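Local coordinates for protein M157 (Murid herpesvirus 1, PDB 2NYK) that serves as a viral, MHC class I-like ligand for Ly49 receptors of natural killer cells, at residues Y73-L76 / D77-M81; M152-S155 / N156-E159. The protein carries 1 engineered substitution. All blocks are in the same frame, centred on the assembly; numbering follows the deposited sequence.

Contact 1: residues Y73-L76 / D77-M81; sequences YVFL and DIQKM
Lys80 N donates to Leu76 O at 2.8 Å, the shortest of four successive i-to-i+4 backbone bonds in the alpha-helix 71-90, one of the helices lying across the seven-stranded antiparallel sheet of this MHC class I-like platform. Tyr73, Val74 and Phe75 carbonyls accept in turn from Asp77, Ile78 and Gln79, the straightest bond being Ile78 N to Val74 O (171° at the hydrogen). Beside these backbone bonds the side chains pair one turn apart. On the sheet-facing flank the Gln79 CG methylene sits over one face of the Phe75 ring, displaced toward its rim, in a CH-pi contact 4.1 Å from the ring centroid. A bend at chi2 (-57°) turns the amide of Gln79 so that NE2 comes within 3.6 Å of Phe75 CZ, with amide and ring planes 46° apart. OE1 takes a hydrogen bond from Arg82 NH1, which anchors the amide at the next turn. Tyr101 of strand 96-106 meets the same Phe75 ring edge-to-face. The Tyr73 ring, which also meets Trp50, crosses the Asp77 side chain at a slant, with CE2 3.9 Å from Asp77 CB. On the flank where Ile78 touches Met152 of helix 148-154, Ile78 CD1 reaches Val74 CG1 at 3.9 Å, while Ile78 CG1 lies 3.3 Å from Val74 O.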
loop_
_atom_site.group_PDB
_atom_site.type_symbol
_atom_site.label_atom_id
_atom_site.label_comp_id
_atom_site.label_asym_id
_atom_site.label_seq_id
_atom_site.Cartn_x
_atom_site.Cartn_y
_atom_site.Cartn_z
ATOM N N TYR A 73 14.597 5.830 2.460
ATOM C CA TYR A 73 14.973 5.476 3.826
ATOM C C TYR A 73 15.307 6.717 4.633
ATOM O O TYR A 73 14.835 6.894 5.757
ATOM C CB TYR A 73 16.178 4.517 3.861
ATOM C CG TYR A 73 16.650 4.295 5.293
ATOM C CD1 TYR A 73 16.199 3.207 6.028
ATOM C CD2 TYR A 73 17.489 5.217 5.936
ATOM C CE1 TYR A 73 16.589 3.019 7.359
ATOM C CE2 TYR A 73 17.882 5.034 7.265
ATOM C CZ TYR A 73 17.424 3.929 7.965
ATOM O OH TYR A 73 17.786 3.727 9.286
ATOM N N VAL A 74 16.150 7.566 4.059
ATOM C CA VAL A 74 16.587 8.786 4.729
ATOM C C VAL A 74 15.411 9.737 4.985
ATOM O O VAL A 74 15.325 10.318 6.061
ATOM C CB VAL A 74 17.718 9.487 3.921
ATOM C CG1 VAL A 74 18.005 10.894 4.446
ATOM C CG2 VAL A 74 18.997 8.629 3.944
ATOM N N PHE A 75 14.508 9.891 4.009
ATOM C CA PHE A 75 13.318 10.727 4.204
ATOM C C PHE A 75 12.541 10.283 5.450
ATOM O O PHE A 75 12.204 11.088 6.312
ATOM C CB PHE A 75 12.402 10.691 2.971
ATOM C CG PHE A 75 11.179 11.532 3.129
ATOM C CD1 PHE A 75 11.249 12.912 2.958
ATOM C CD2 PHE A 75 9.969 10.961 3.514
ATOM C CE1 PHE A 75 10.149 13.705 3.162
ATOM C CE2 PHE A 75 8.839 11.759 3.669
ATOM C CZ PHE A 75 8.926 13.117 3.497
ATOM N N LEU A 76 12.296 8.985 5.553
ATOM C CA LEU A 76 11.543 8.410 6.667
ATOM C C LEU A 76 12.287 8.526 7.999
ATOM O O LEU A 76 11.674 8.779 9.040
ATOM C CB LEU A 76 11.274 6.936 6.366
ATOM C CG LEU A 76 10.272 6.722 5.226
ATOM C CD1 LEU A 76 10.302 5.286 4.738
ATOM C CD2 LEU A 76 8.881 7.105 5.673
ATOM N N ASP A 77 13.605 8.326 7.949
ATOM C CA ASP A 77 14.484 8.459 9.118
ATOM C C ASP A 77 14.443 9.879 9.668
ATOM O O ASP A 77 14.280 10.079 10.852
ATOM C CB ASP A 77 15.927 8.067 8.746
ATOM C CG ASP A 77 16.826 7.915 9.964
ATOM O OD1 ASP A 77 18.034 8.218 9.857
ATOM O OD2 ASP A 77 16.331 7.502 11.027
ATOM N N ILE A 78 14.566 10.860 8.788
ATOM C CA ILE A 78 14.454 12.261 9.163
ATOM C C ILE A 78 13.081 12.609 9.767
ATOM O O ILE A 78 13.016 13.297 10.785
ATOM C CB ILE A 78 14.757 13.190 7.972
ATOM C CG1 ILE A 78 16.242 13.075 7.566
ATOM C CG2 ILE A 78 14.365 14.627 8.315
ATOM C CD1 ILE A 78 16.641 13.975 6.396
ATOM N N GLN A 79 11.998 12.145 9.140
ATOM C CA GLN A 79 10.656 12.349 9.702
ATOM C C GLN A 79 10.524 11.689 11.079
ATOM O O GLN A 79 10.006 12.295 12.015
ATOM C CB GLN A 79 9.568 11.806 8.750
ATOM C CG GLN A 79 9.437 12.549 7.410
ATOM C CD GLN A 79 9.163 14.039 7.562
ATOM O OE1 GLN A 79 8.540 14.475 8.528
ATOM N NE2 GLN A 79 9.627 14.828 6.599
ATOM N N LYS A 80 10.997 10.458 11.213
ATOM C CA LYS A 80 10.971 9.807 12.511
ATOM C C LYS A 80 11.674 10.644 13.589
ATOM O O LYS A 80 11.099 10.875 14.650
ATOM C CB LYS A 80 11.551 8.397 12.447
ATOM C CG LYS A 80 11.051 7.528 13.586
ATOM C CD LYS A 80 11.644 6.134 13.582
ATOM C CE LYS A 80 13.050 6.139 14.131
ATOM N NZ LYS A 80 13.580 4.760 14.272
ATOM N N MET A 81 12.891 11.111 13.310
ATOM C CA MET A 81 13.643 11.927 14.280
ATOM C C MET A 81 12.898 13.209 14.621
ATOM O O MET A 81 12.836 13.608 15.788
ATOM C CB MET A 81 15.043 12.262 13.758
ATOM C CG MET A 81 15.919 11.037 13.572
ATOM S SD MET A 81 17.629 11.383 13.132
ATOM C CE MET A 81 17.473 12.049 11.476
#

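Contact 2: residues M152-S155 / N156-E159; sequences MIKS and NVRE
A break between helix 148-154 and helix 157-173 is built here as a type I beta turn from Lys154 to Val157, recalling the segmented alpha2 helix of MHC class I platforms. Asn156 occupies the N-cap position of the second helix, yet its side chain makes no capping bond there and turns back to the first helix instead. With CG beside its own backbone N (chi1 -63°), the amide points ND2 at Met152 O, four residues earlier, in a short hydrogen bond of 2.6 Å that is moderately bent (149° at the hydrogen). The backbone N of Asn156 adds a 3.0 Å bond to Ile153 O, approaching from well above the carbonyl plane (59° out of it). Backbone and side chain of one residue thus hold two consecutive carbonyls of the ending turn. The turn's own bond, Val157 N to Lys154 O, is weak at 3.3 Å, and Val157 CG2 presses closely on the same carbonyl oxygen, 3.0 Å away. Met152 CG flanks the Asn156 amide at 4.0 Å from ND2, while Ser155 OG bonds to Tyr151 O, back in the first helix. Below the break, Ile153 packs on Tyr101, Cys103 and Phe105 of strand 96-106 and Val157 on Phe105 and on Val110 of strand 109-118; Met152 and Asn156 both touch Ile71 of helix 71-90.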
loop_
_atom_site.group_PDB
_atom_site.type_symbol
_atom_site.label_atom_id
_atom_site.label_comp_id
_atom_site.label_asym_id
_atom_site.label_seq_id
_atom_site.Cartn_x
_atom_site.Cartn_y
_atom_site.Cartn_z
ATOM N N MET A 152 12.516 17.894 -0.437
ATOM C CA MET A 152 13.407 16.738 -0.515
ATOM C C MET A 152 12.919 15.689 -1.504
ATOM O O MET A 152 13.699 15.140 -2.274
ATOM C CB MET A 152 13.622 16.115 0.865
ATOM C CG MET A 152 14.514 14.843 0.847
ATOM S SD MET A 152 15.102 14.245 2.463
ATOM C CE MET A 152 16.733 14.953 2.553
ATOM N N ILE A 153 11.628 15.378 -1.458
ATOM C CA ILE A 153 11.045 14.462 -2.427
ATOM C C ILE A 153 11.154 15.041 -3.855
ATOM O O ILE A 153 11.625 14.367 -4.776
ATOM C CB ILE A 153 9.575 14.145 -2.041
ATOM C CG1 ILE A 153 9.543 13.381 -0.700
ATOM C CG2 ILE A 153 8.893 13.339 -3.166
ATOM C CD1 ILE A 153 8.211 13.441 -0.046
ATOM N N LYS A 154 10.715 16.290 -4.020
ATOM C CA LYS A 154 10.778 16.993 -5.293
ATOM C C LYS A 154 12.191 16.956 -5.882
ATOM O O LYS A 154 12.377 16.635 -7.060
ATOM C CB LYS A 154 10.314 18.448 -5.116
ATOM C CG LYS A 154 10.484 19.324 -6.370
ATOM C CD LYS A 154 9.685 18.759 -7.552
ATOM C CE LYS A 154 10.062 19.459 -8.868
ATOM N NZ LYS A 154 9.487 20.842 -8.921
ATOM N N SER A 155 13.184 17.252 -5.049
ATOM C CA SER A 155 14.576 17.297 -5.485
ATOM C C SER A 155 15.134 15.957 -5.952
ATOM O O SER A 155 16.196 15.916 -6.559
ATOM C CB SER A 155 15.446 17.842 -4.366
ATOM O OG SER A 155 14.924 19.071 -3.910
ATOM N N ASN A 156 14.422 14.870 -5.662
ATOM C CA ASN A 156 14.916 13.535 -5.964
ATOM C C ASN A 156 13.934 12.728 -6.802
ATOM O O ASN A 156 14.013 11.511 -6.849
ATOM C CB ASN A 156 15.257 12.806 -4.657
ATOM C CG ASN A 156 16.378 13.490 -3.897
ATOM O OD1 ASN A 156 17.535 13.409 -4.295
ATOM N ND2 ASN A 156 16.031 14.212 -2.829
ATOM N N VAL A 157 13.008 13.415 -7.459
ATOM C CA VAL A 157 11.951 12.753 -8.229
ATOM C C VAL A 157 12.523 11.764 -9.257
ATOM O O VAL A 157 12.114 10.592 -9.291
ATOM C CB VAL A 157 11.032 13.790 -8.928
ATOM C CG1 VAL A 157 9.959 13.101 -9.786
ATOM C CG2 VAL A 157 10.362 14.634 -7.887
ATOM N N ARG A 158 13.464 12.228 -10.080
ATOM C CA ARG A 158 14.056 11.359 -11.121
ATOM C C ARG A 158 14.588 10.036 -10.568
ATOM O O ARG A 158 14.332 8.978 -11.134
ATOM C CB ARG A 158 15.201 12.059 -11.862
ATOM C CG ARG A 158 14.785 13.212 -12.760
ATOM C CD ARG A 158 16.048 13.911 -13.333
ATOM N NE ARG A 158 15.744 14.959 -14.314
ATOM C CZ ARG A 158 15.305 16.183 -14.005
ATOM N NH1 ARG A 158 15.100 16.513 -12.730
ATOM N NH2 ARG A 158 15.073 17.077 -14.977
ATOM N N GLU A 159 15.342 10.109 -9.464
ATOM C CA GLU A 159 15.906 8.917 -8.861
ATOM C C GLU A 159 14.800 7.971 -8.359
ATOM O O GLU A 159 14.867 6.765 -8.588
ATOM C CB GLU A 159 16.867 9.280 -7.715
ATOM C CG GLU A 159 17.735 8.121 -7.305
ATOM C CD GLU A 159 18.590 8.404 -6.084
ATOM O OE1 GLU A 159 18.903 9.595 -5.796
ATOM O OE2 GLU A 159 18.967 7.410 -5.421
#

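The two contacts belong to facing helices on one antiparallel sheet, with centres about 15 Å apart, and their side chains meet directly. Phe75 of contact 1 carries most of the junction: its CZ lies 3.6 Å from Ile153 CD1 and its CD1 4.1 Å from Met152 SD. Further along helix 71-90, Ile78 CD1 approaches Met152 CE at 4.0 Å. Tyr101 of the sheet touches both Phe75 and Ile153, so the helices and the sheet share one apolar layer. In a classical MHC class I molecule a peptide separates the corresponding helices; this direct packing is consistent with a platform that presents no peptide at this point.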